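Local atomic coordinates of putative S-adenosylmethionine-dependent methyltransferase (Bacteroides thetaiotaomicron, PDB entry 1WYZ), a protein that probably transfers a methyl group from S-adenosylmethionine to an acceptor, as RsmI-like methyltransferases do. Residues A[34-39]-A[60-65]; A[169-174]-A[228-233]; A[16-21]-A[47-52]. One frame throughout, in Å; residues are numbered along the deposited sequence.

Contact 1: A[34-39]-A[60-65]; sequences HFIVED and TFYPLN
Ile36 and Val37 pair with Tyr62 and Pro63 as parallel strands at the edge of the five-stranded parallel sheet, the two ends of a beta-alpha-beta crossover whose helix, 40-50, lies over Phe35, Val37 and Phe61. Three backbone bonds join them. Tyr62 N gives a nearly straight bond to Phe35 O (2.9 Å, 169°), Val37 N returns one to Tyr62 O at 3.0 Å, and Leu64 N reaches Val37 O at 2.7 Å through a more bent bond (134°). On the other side of the sheet, under helix 70-81, Ile36 sits between Tyr62 and Leu64. Its CG2 branch, anti to the backbone N, meets Leu64 CG at 3.8 Å, while CD1 lies against the Tyr62 side chain, modelled too close there to be trusted in detail. An alanine here is likely to open a gap beside Leu64, which would lose its neighbour across the strands. On the helix 40-50 side, the Phe35 and Phe61 rings are nearly parallel but slid apart, with centroids 5.9 Å from each other; they barely overlap, and Phe35 CD1 meets Phe61 CE2 at 4.3 Å.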
loop_
_atom_site.group_PDB
_atom_site.type_symbol
_atom_site.label_atom_id
_atom_site.label_comp_id
_atom_site.label_asym_id
_atom_site.label_seq_id
_atom_site.Cartn_x
_atom_site.Cartn_y
_atom_site.Cartn_z
ATOM N N HIS A 34 -25.517 1.600 4.447
ATOM C CA HIS A 34 -25.174 0.370 5.170
ATOM C C HIS A 34 -23.666 0.134 5.215
ATOM O O HIS A 34 -23.020 0.029 4.178
ATOM C CB HIS A 34 -25.815 -0.843 4.489
ATOM C CG HIS A 34 -27.225 -0.620 4.042
ATOM N ND1 HIS A 34 -27.581 0.394 3.179
ATOM C CD2 HIS A 34 -28.363 -1.307 4.303
ATOM C CE1 HIS A 34 -28.875 0.323 2.926
ATOM N NE2 HIS A 34 -29.373 -0.701 3.596
ATOM N N PHE A 35 -23.112 0.021 6.412
ATOM C CA PHE A 35 -21.685 -0.217 6.554
ATOM C C PHE A 35 -21.413 -1.541 7.249
ATOM O O PHE A 35 -22.180 -1.977 8.094
ATOM C CB PHE A 35 -21.023 0.905 7.366
ATOM C CG PHE A 35 -21.243 2.272 6.800
ATOM C CD1 PHE A 35 -22.433 2.958 7.037
ATOM C CD2 PHE A 35 -20.280 2.860 5.981
ATOM C CE1 PHE A 35 -22.666 4.210 6.458
ATOM C CE2 PHE A 35 -20.507 4.121 5.392
ATOM C CZ PHE A 35 -21.700 4.793 5.630
ATOM N N ILE A 36 -20.316 -2.181 6.876
ATOM C CA ILE A 36 -19.900 -3.427 7.496
ATOM C C ILE A 36 -18.619 -2.993 8.197
ATOM O O ILE A 36 -17.674 -2.543 7.552
ATOM C CB ILE A 36 -19.616 -4.526 6.443
ATOM C CG1 ILE A 36 -20.929 -4.982 5.804
ATOM C CG2 ILE A 36 -18.970 -5.737 7.099
ATOM C CD1 ILE A 36 -21.914 -5.713 6.650
ATOM N N VAL A 37 -18.597 -3.111 9.521
ATOM C CA VAL A 37 -17.448 -2.655 10.297
ATOM C C VAL A 37 -16.905 -3.600 11.359
ATOM O O VAL A 37 -17.581 -4.531 11.798
ATOM C CB VAL A 37 -17.786 -1.331 11.000
ATOM C CG1 VAL A 37 -18.086 -0.249 9.967
ATOM C CG2 VAL A 37 -18.991 -1.538 11.913
ATOM N N GLU A 38 -15.673 -3.322 11.780
ATOM C CA GLU A 38 -14.997 -4.105 12.809
ATOM C C GLU A 38 -15.369 -3.598 14.193
ATOM O O GLU A 38 -15.009 -4.210 15.193
ATOM C CB GLU A 38 -13.483 -4.023 12.624
ATOM C CG GLU A 38 -12.995 -4.678 11.347
ATOM C CD GLU A 38 -11.548 -4.354 11.045
ATOM O OE1 GLU A 38 -10.686 -4.628 11.905
ATOM O OE2 GLU A 38 -11.278 -3.826 9.944
ATOM N N ASP A 39 -16.083 -2.476 14.239
ATOM C CA ASP A 39 -16.532 -1.880 15.496
ATOM C C ASP A 39 -17.394 -0.647 15.250
ATOM O O ASP A 39 -16.917 0.380 14.763
ATOM C CB ASP A 39 -15.349 -1.499 16.382
ATOM C CG ASP A 39 -15.789 -0.861 17.685
ATOM O OD1 ASP A 39 -16.626 -1.463 18.391
ATOM O OD2 ASP A 39 -15.300 0.241 18.000
ATOM N N THR A 60 -27.525 0.572 10.533
ATOM C CA THR A 60 -27.539 -0.651 9.752
ATOM C C THR A 60 -26.108 -1.166 9.754
ATOM O O THR A 60 -25.722 -1.992 8.925
ATOM C CB THR A 60 -27.995 -0.390 8.304
ATOM O OG1 THR A 60 -27.297 0.747 7.786
ATOM C CG2 THR A 60 -29.492 -0.131 8.255
ATOM N N PHE A 61 -25.317 -0.655 10.692
ATOM C CA PHE A 61 -23.929 -1.064 10.820
ATOM C C PHE A 61 -23.890 -2.543 11.190
ATOM O O PHE A 61 -24.396 -2.938 12.238
ATOM C CB PHE A 61 -23.229 -0.264 11.919
ATOM C CG PHE A 61 -23.363 1.233 11.781
ATOM C CD1 PHE A 61 -24.565 1.877 12.087
ATOM C CD2 PHE A 61 -22.273 2.006 11.381
ATOM C CE1 PHE A 61 -24.677 3.276 12.001
ATOM C CE2 PHE A 61 -22.370 3.404 11.290
ATOM C CZ PHE A 61 -23.576 4.036 11.603
ATOM N N TYR A 62 -23.294 -3.357 10.329
ATOM C CA TYR A 62 -23.188 -4.790 10.584
ATOM C C TYR A 62 -21.809 -5.110 11.163
ATOM O O TYR A 62 -20.784 -4.861 10.518
ATOM C CB TYR A 62 -23.388 -5.586 9.283
ATOM C CG TYR A 62 -24.751 -5.408 8.651
ATOM C CD1 TYR A 62 -25.907 -5.879 9.279
ATOM C CD2 TYR A 62 -24.890 -4.755 7.428
ATOM C CE1 TYR A 62 -27.176 -5.701 8.697
ATOM C CE2 TYR A 62 -26.153 -4.571 6.838
ATOM C CZ TYR A 62 -27.288 -5.042 7.478
ATOM O OH TYR A 62 -28.519 -4.832 6.899
ATOM N N PRO A 63 -21.765 -5.644 12.398
ATOM C CA PRO A 63 -20.511 -6.004 13.070
ATOM C C PRO A 63 -19.829 -7.175 12.371
ATOM O O PRO A 63 -20.487 -8.153 12.004
ATOM C CB PRO A 63 -20.969 -6.359 14.482
ATOM C CG PRO A 63 -22.160 -5.488 14.677
ATOM C CD PRO A 63 -22.882 -5.663 13.356
ATOM N N LEU A 64 -18.510 -7.075 12.201
ATOM C CA LEU A 64 -17.729 -8.108 11.519
ATOM C C LEU A 64 -16.475 -8.494 12.318
ATOM O O LEU A 64 -15.809 -7.631 12.892
ATOM C CB LEU A 64 -17.328 -7.579 10.138
ATOM C CG LEU A 64 -17.085 -8.524 8.960
ATOM C CD1 LEU A 64 -15.849 -9.373 9.185
ATOM C CD2 LEU A 64 -18.313 -9.384 8.773
ATOM N N ASN A 65 -16.161 -9.790 12.345
ATOM C CA ASN A 65 -14.989 -10.312 13.062
ATOM C C ASN A 65 -14.112 -11.190 12.175
ATOM O O ASN A 65 -14.408 -11.392 10.998
ATOM C CB ASN A 65 -15.419 -11.152 14.268
ATOM C CG ASN A 65 -15.361 -10.383 15.563
ATOM O OD1 ASN A 65 -14.409 -9.643 15.817
ATOM N ND2 ASN A 65 -16.371 -10.566 16.406
#

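Contact 2: A[169-174]-A[228-233]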
loop_
_atom_site.group_PDB
_atom_site.type_symbol
_atom_site.label_atom_id
_atom_site.label_comp_id
_atom_site.label_asym_id
_atom_site.label_seq_id
_atom_site.Cartn_x
_atom_site.Cartn_y
_atom_site.Cartn_z
ATOM N N GLN A 169 11.632 -6.494 3.324
ATOM C CA GLN A 169 10.819 -7.318 4.225
ATOM C C GLN A 169 10.197 -6.425 5.305
ATOM O O GLN A 169 10.908 -5.675 5.970
ATOM C CB GLN A 169 11.683 -8.410 4.864
ATOM C CG GLN A 169 12.405 -9.314 3.858
ATOM C CD GLN A 169 11.475 -10.048 2.866
ATOM O OE1 GLN A 169 10.578 -10.804 3.254
ATOM N NE2 GLN A 169 11.709 -9.823 1.573
ATOM N N LEU A 170 8.877 -6.504 5.479
ATOM C CA LEU A 170 8.187 -5.662 6.460
ATOM C C LEU A 170 7.394 -6.428 7.504
ATOM O O LEU A 170 6.733 -7.419 7.188
ATOM C CB LEU A 170 7.199 -4.699 5.777
ATOM C CG LEU A 170 7.584 -3.640 4.748
ATOM C CD1 LEU A 170 7.817 -4.283 3.389
ATOM C CD2 LEU A 170 6.443 -2.637 4.644
ATOM N N PHE A 171 7.433 -5.940 8.740
ATOM C CA PHE A 171 6.690 -6.549 9.835
ATOM C C PHE A 171 6.396 -5.512 10.923
ATOM O O PHE A 171 7.126 -4.525 11.068
ATOM C CB PHE A 171 7.456 -7.755 10.401
ATOM C CG PHE A 171 8.887 -7.467 10.786
ATOM C CD1 PHE A 171 9.207 -7.019 12.074
ATOM C CD2 PHE A 171 9.924 -7.683 9.878
ATOM C CE1 PHE A 171 10.535 -6.794 12.459
ATOM C CE2 PHE A 171 11.269 -7.460 10.255
ATOM C CZ PHE A 171 11.564 -7.014 11.553
ATOM N N ILE A 172 5.317 -5.719 11.672
ATOM C CA ILE A 172 4.934 -4.785 12.723
ATOM C C ILE A 172 4.995 -5.417 14.107
ATOM O O ILE A 172 5.122 -6.643 14.237
ATOM C CB ILE A 172 3.516 -4.243 12.496
ATOM C CG1 ILE A 172 2.502 -5.386 12.600
ATOM C CG2 ILE A 172 3.433 -3.567 11.130
ATOM C CD1 ILE A 172 1.042 -4.946 12.702
ATOM N N GLU A 173 4.903 -4.572 15.133
ATOM C CA GLU A 173 4.973 -5.022 16.521
ATOM C C GLU A 173 4.046 -4.275 17.463
ATOM O O GLU A 173 3.791 -3.083 17.287
ATOM C CB GLU A 173 6.402 -4.894 17.045
ATOM C CG GLU A 173 7.091 -6.230 17.260
ATOM C CD GLU A 173 6.454 -7.056 18.369
ATOM O OE1 GLU A 173 5.206 -7.147 18.427
ATOM O OE2 GLU A 173 7.212 -7.631 19.179
ATOM N N THR A 174 3.553 -4.985 18.476
ATOM C CA THR A 174 2.660 -4.383 19.459
ATOM C C THR A 174 3.434 -3.297 20.214
ATOM O O THR A 174 4.606 -3.475 20.549
ATOM C CB THR A 174 2.112 -5.450 20.444
ATOM O OG1 THR A 174 1.041 -4.890 21.208
ATOM C CG2 THR A 174 3.203 -5.922 21.389
ATOM N N CYS A 228 4.872 1.231 15.601
ATOM C CA CYS A 228 5.675 1.528 14.408
ATOM C C CYS A 228 5.856 0.284 13.526
ATOM O O CYS A 228 5.441 -0.809 13.896
ATOM C CB CYS A 228 7.053 2.047 14.819
ATOM S SG CYS A 228 8.016 0.876 15.784
ATOM N N ILE A 229 6.477 0.456 12.361
ATOM C CA ILE A 229 6.713 -0.659 11.436
ATOM C C ILE A 229 8.208 -0.817 11.210
ATOM O O ILE A 229 8.954 0.153 11.344
ATOM C CB ILE A 229 6.081 -0.418 10.042
ATOM C CG1 ILE A 229 4.570 -0.251 10.156
ATOM C CG2 ILE A 229 6.420 -1.575 9.112
ATOM C CD1 ILE A 229 4.114 1.094 10.708
ATOM N N PHE A 230 8.643 -2.020 10.843
ATOM C CA PHE A 230 10.059 -2.252 10.596
ATOM C C PHE A 230 10.325 -2.766 9.184
ATOM O O PHE A 230 9.575 -3.589 8.655
ATOM C CB PHE A 230 10.618 -3.238 11.621
ATOM C CG PHE A 230 10.569 -2.734 13.037
ATOM C CD1 PHE A 230 11.278 -1.596 13.408
ATOM C CD2 PHE A 230 9.796 -3.388 14.003
ATOM C CE1 PHE A 230 11.220 -1.107 14.722
ATOM C CE2 PHE A 230 9.729 -2.908 15.327
ATOM C CZ PHE A 230 10.444 -1.767 15.679
ATOM N N LEU A 231 11.399 -2.276 8.571
ATOM C CA LEU A 231 11.766 -2.705 7.225
ATOM C C LEU A 231 13.234 -3.107 7.138
ATOM O O LEU A 231 14.112 -2.351 7.538
ATOM C CB LEU A 231 11.506 -1.596 6.207
ATOM C CG LEU A 231 10.090 -1.041 6.078
ATOM C CD1 LEU A 231 9.819 -0.091 7.249
ATOM C CD2 LEU A 231 9.933 -0.304 4.733
ATOM N N LEU A 232 13.487 -4.298 6.602
ATOM C CA LEU A 232 14.841 -4.821 6.433
ATOM C C LEU A 232 15.222 -4.871 4.951
ATOM O O LEU A 232 14.485 -5.434 4.139
ATOM C CB LEU A 232 14.942 -6.250 6.999
ATOM C CG LEU A 232 14.635 -6.558 8.464
ATOM C CD1 LEU A 232 14.913 -8.023 8.728
ATOM C CD2 LEU A 232 15.506 -5.696 9.365
ATOM N N TYR A 233 16.367 -4.292 4.600
ATOM C CA TYR A 233 16.831 -4.321 3.215
ATOM C C TYR A 233 18.356 -4.383 3.186
ATOM O O TYR A 233 18.973 -4.360 4.244
ATOM C CB TYR A 233 16.292 -3.135 2.422
ATOM C CG TYR A 233 16.322 -3.397 0.937
ATOM C CD1 TYR A 233 15.799 -4.579 0.410
ATOM C CD2 TYR A 233 16.931 -2.499 0.064
ATOM C CE1 TYR A 233 15.897 -4.868 -0.959
ATOM C CE2 TYR A 233 17.034 -2.767 -1.294
ATOM C CZ TYR A 233 16.520 -3.951 -1.806
ATOM O OH TYR A 233 16.646 -4.215 -3.154
#
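Beginning at Cys228, whose carbonyl lies only loosely beside Ile172 and Glu173, the last strand of the chain runs antiparallel to strand 169-173 in the middle of the mixed sheet, and the pairing tightens as it goes. Ile229 lies side by side with Ile172, its CG1 at 3.6 Å from Ile172 CG2. Phe230 is the first residue held by a hydrogen-bonded pair: its N binds Phe171 O at 2.9 Å, and its O takes the N-H of Phe171. On the face shared by Phe171 and Phe230, CB of Phe230 makes a CH-pi contact over one face of the Phe171 ring, 4.0 Å from the centroid. The Phe171 torsion sets this up, since chi1 of 53° places CG between the backbone N and carbonyl carbon and brings the ring across to strand 228-233. The two phenyl planes themselves meet obliquely, at 48°. Leu231, on the other face, runs alongside Leu170, CG to CG at 3.8 Å. Leu232 returns to the Phe171 side: its CG lies at the edge of that ring, 3.9 Å from Phe171 CE2, and its backbone exchanges two bonds with Gln169, Leu232 N to Gln169 O measuring 3.0 Å. Beyond the backbone bonds and CA-H...O contacts, the side chains that meet are apolar, so cohesion across this buried pair rests on main-chain pairing and on apolar packing of both faces of the sheet.

Contact 3: A[16-21]-A[47-52]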
loop_
_atom_site.group_PDB
_atom_site.type_symbol
_atom_site.label_atom_id
_atom_site.label_comp_id
_atom_site.label_asym_id
_atom_site.label_seq_id
_atom_site.Cartn_x
_atom_site.Cartn_y
_atom_site.Cartn_z
ATOM N N PRO A 16 -6.051 15.281 11.165
ATOM C CA PRO A 16 -7.219 15.808 10.445
ATOM C C PRO A 16 -7.474 14.887 9.246
ATOM O O PRO A 16 -6.568 14.648 8.445
ATOM C CB PRO A 16 -6.758 17.199 10.007
ATOM C CG PRO A 16 -5.746 17.580 11.079
ATOM C CD PRO A 16 -4.981 16.293 11.281
ATOM N N LEU A 17 -8.692 14.366 9.130
ATOM C CA LEU A 17 -9.044 13.468 8.029
ATOM C C LEU A 17 -8.576 13.934 6.642
ATOM O O LEU A 17 -8.231 13.116 5.789
ATOM C CB LEU A 17 -10.557 13.243 7.992
ATOM C CG LEU A 17 -11.141 12.054 8.757
ATOM C CD1 LEU A 17 -10.736 12.106 10.210
ATOM C CD2 LEU A 17 -12.662 12.066 8.613
ATOM N N GLU A 18 -8.557 15.242 6.420
ATOM C CA GLU A 18 -8.144 15.791 5.136
ATOM C C GLU A 18 -6.641 15.692 4.849
ATOM O O GLU A 18 -6.196 15.966 3.730
ATOM C CB GLU A 18 -8.582 17.258 5.024
ATOM C CG GLU A 18 -8.187 18.130 6.208
ATOM C CD GLU A 18 -9.206 18.093 7.342
ATOM O OE1 GLU A 18 -9.442 17.012 7.929
ATOM O OE2 GLU A 18 -9.775 19.163 7.646
ATOM N N GLN A 19 -5.860 15.312 5.851
ATOM C CA GLN A 19 -4.420 15.187 5.661
ATOM C C GLN A 19 -4.079 13.827 5.044
ATOM O O GLN A 19 -3.038 13.659 4.405
ATOM C CB GLN A 19 -3.704 15.325 7.006
ATOM C CG GLN A 19 -2.179 15.420 6.941
ATOM C CD GLN A 19 -1.506 14.871 8.203
ATOM O OE1 GLN A 19 -1.863 15.236 9.327
ATOM N NE2 GLN A 19 -0.530 13.989 8.016
ATOM N N VAL A 20 -4.974 12.860 5.218
ATOM C CA VAL A 20 -4.707 11.523 4.714
ATOM C C VAL A 20 -5.803 10.846 3.886
ATOM O O VAL A 20 -5.614 9.719 3.429
ATOM C CB VAL A 20 -4.316 10.612 5.886
ATOM C CG1 VAL A 20 -3.045 11.157 6.559
ATOM C CG2 VAL A 20 -5.466 10.536 6.890
ATOM N N LEU A 21 -6.926 11.529 3.664
ATOM C CA LEU A 21 -8.024 10.949 2.884
ATOM C C LEU A 21 -8.472 11.826 1.718
ATOM O O LEU A 21 -8.580 13.034 1.853
ATOM C CB LEU A 21 -9.225 10.685 3.789
ATOM C CG LEU A 21 -8.957 9.740 4.960
ATOM C CD1 LEU A 21 -10.095 9.822 5.949
ATOM C CD2 LEU A 21 -8.771 8.313 4.451
ATOM N N LEU A 47 -17.645 8.355 10.992
ATOM C CA LEU A 47 -18.549 8.986 10.036
ATOM C C LEU A 47 -18.960 10.379 10.500
ATOM O O LEU A 47 -19.338 11.219 9.687
ATOM C CB LEU A 47 -19.789 8.109 9.803
ATOM C CG LEU A 47 -19.594 6.759 9.090
ATOM C CD1 LEU A 47 -20.917 6.015 9.082
ATOM C CD2 LEU A 47 -19.090 6.965 7.663
ATOM N N LYS A 48 -18.880 10.623 11.808
ATOM C CA LYS A 48 -19.230 11.924 12.372
ATOM C C LYS A 48 -18.179 12.933 11.948
ATOM O O LYS A 48 -18.497 14.065 11.580
ATOM C CB LYS A 48 -19.285 11.860 13.904
ATOM C CG LYS A 48 -20.687 11.697 14.512
ATOM C CD LYS A 48 -21.488 13.007 14.519
ATOM C CE LYS A 48 -22.514 13.083 13.393
ATOM N NZ LYS A 48 -21.901 13.256 12.053
ATOM N N LYS A 49 -16.922 12.510 12.004
ATOM C CA LYS A 49 -15.803 13.356 11.626
ATOM C C LYS A 49 -15.780 13.548 10.103
ATOM O O LYS A 49 -15.263 14.545 9.596
ATOM C CB LYS A 49 -14.504 12.713 12.118
ATOM C CG LYS A 49 -13.480 13.691 12.689
ATOM C CD LYS A 49 -12.777 14.503 11.606
ATOM C CE LYS A 49 -11.568 15.248 12.168
ATOM N NZ LYS A 49 -10.696 15.792 11.085
ATOM N N VAL A 50 -16.357 12.594 9.378
ATOM C CA VAL A 50 -16.411 12.665 7.919
ATOM C C VAL A 50 -17.436 13.685 7.446
ATOM O O VAL A 50 -17.188 14.416 6.488
ATOM C CB VAL A 50 -16.802 11.317 7.297
ATOM C CG1 VAL A 50 -16.793 11.433 5.775
ATOM C CG2 VAL A 50 -15.864 10.230 7.771
ATOM N N ASP A 51 -18.594 13.709 8.102
ATOM C CA ASP A 51 -19.672 14.631 7.753
ATOM C C ASP A 51 -20.635 14.800 8.935
ATOM O O ASP A 51 -21.107 13.814 9.505
ATOM C CB ASP A 51 -20.447 14.101 6.541
ATOM C CG ASP A 51 -21.339 15.155 5.908
ATOM O OD1 ASP A 51 -21.971 15.925 6.659
ATOM O OD2 ASP A 51 -21.411 15.209 4.661
ATOM N N ARG A 52 -20.922 16.048 9.298
ATOM C CA ARG A 52 -21.826 16.331 10.410
ATOM C C ARG A 52 -23.262 15.966 10.073
ATOM O O ARG A 52 -24.007 15.496 10.933
ATOM C CB ARG A 52 -21.778 17.818 10.788
ATOM C CG ARG A 52 -20.887 18.156 11.976
ATOM C CD ARG A 52 -19.411 18.054 11.631
ATOM N NE ARG A 52 -19.014 19.047 10.635
ATOM C CZ ARG A 52 -19.133 20.362 10.798
ATOM N NH1 ARG A 52 -19.639 20.854 11.924
ATOM N NH2 ARG A 52 -18.756 21.187 9.828
#
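Leu17 and Lys49 carry this surface contact, and Val50 completes it. Leu17 lies in a short, weakly bonded helical turn at about 17-20, and its side chain points at the C-terminal end of helix 40-50. The two long side chains run alongside each other head to tail: the lysine runs out along the leucine while the leucine reaches back to the helix. A bend at chi2 (-75°) followed by two extended torsions lays the lysine methylenes beside Leu17 CD1, which comes 3.4 Å from Lys49 CD. The other methyl, Leu17 CD2, settles against the helix itself, 3.7 Å from Lys49 O and 3.8 Å from Val50 CG2. That valine branch lies beside its own backbone N, and the residue also packs on Thr26 and Ile29 of helix 24-29, so Leu17 extends an apolar patch already formed between those two helices.

The charged end of Lys49 is less well placed. Its NZ stops 3.1 Å from Leu17 N, yet both atoms are donors and no bond joins them. A long salt bridge to Glu18 OE1, at 3.6 Å, is the polar link across the contact, and the glutamate crosses the lysine at about a right angle. At such a distance it probably steers the amino group more than it fixes it. The hydrocarbon part of the lysine therefore does most of the work, and the ammonium group lies at the surface, Lys49 being an exposed residue. The turn also faces the second subunit: Glu18 packs on Ser23 of that subunit, Gln19 on its Tyr24 and Val20 on its Val119. The arrangement is a peripheral helix-end contact in the N-terminal alpha/beta domain, where the segment following strand 5-8 rests on the last turn of the crossover helix 40-50.

In the fold
From the N terminus, the chain first passes residues 16-21 and then 34-39 before helix 40-50 brings residues 47-52 back to the former, closing contact 3. Residues 60-65 next return to strand 34-37 and close contact 1, so these two loops cross. They share the crossover helix: Leu47, within the 47-52 segment, packs its CD1 against Phe35 CE1 and Phe61 CE2, joining the helix end to the parallel sheet. Contact 2 follows in series, its loop of 53 residues bringing the C-terminal strand into the mixed sheet. It lies across the centre of the chain from both others, about 12 Å from contact 1 at the nearest atoms, and joins two strands of the second sheet.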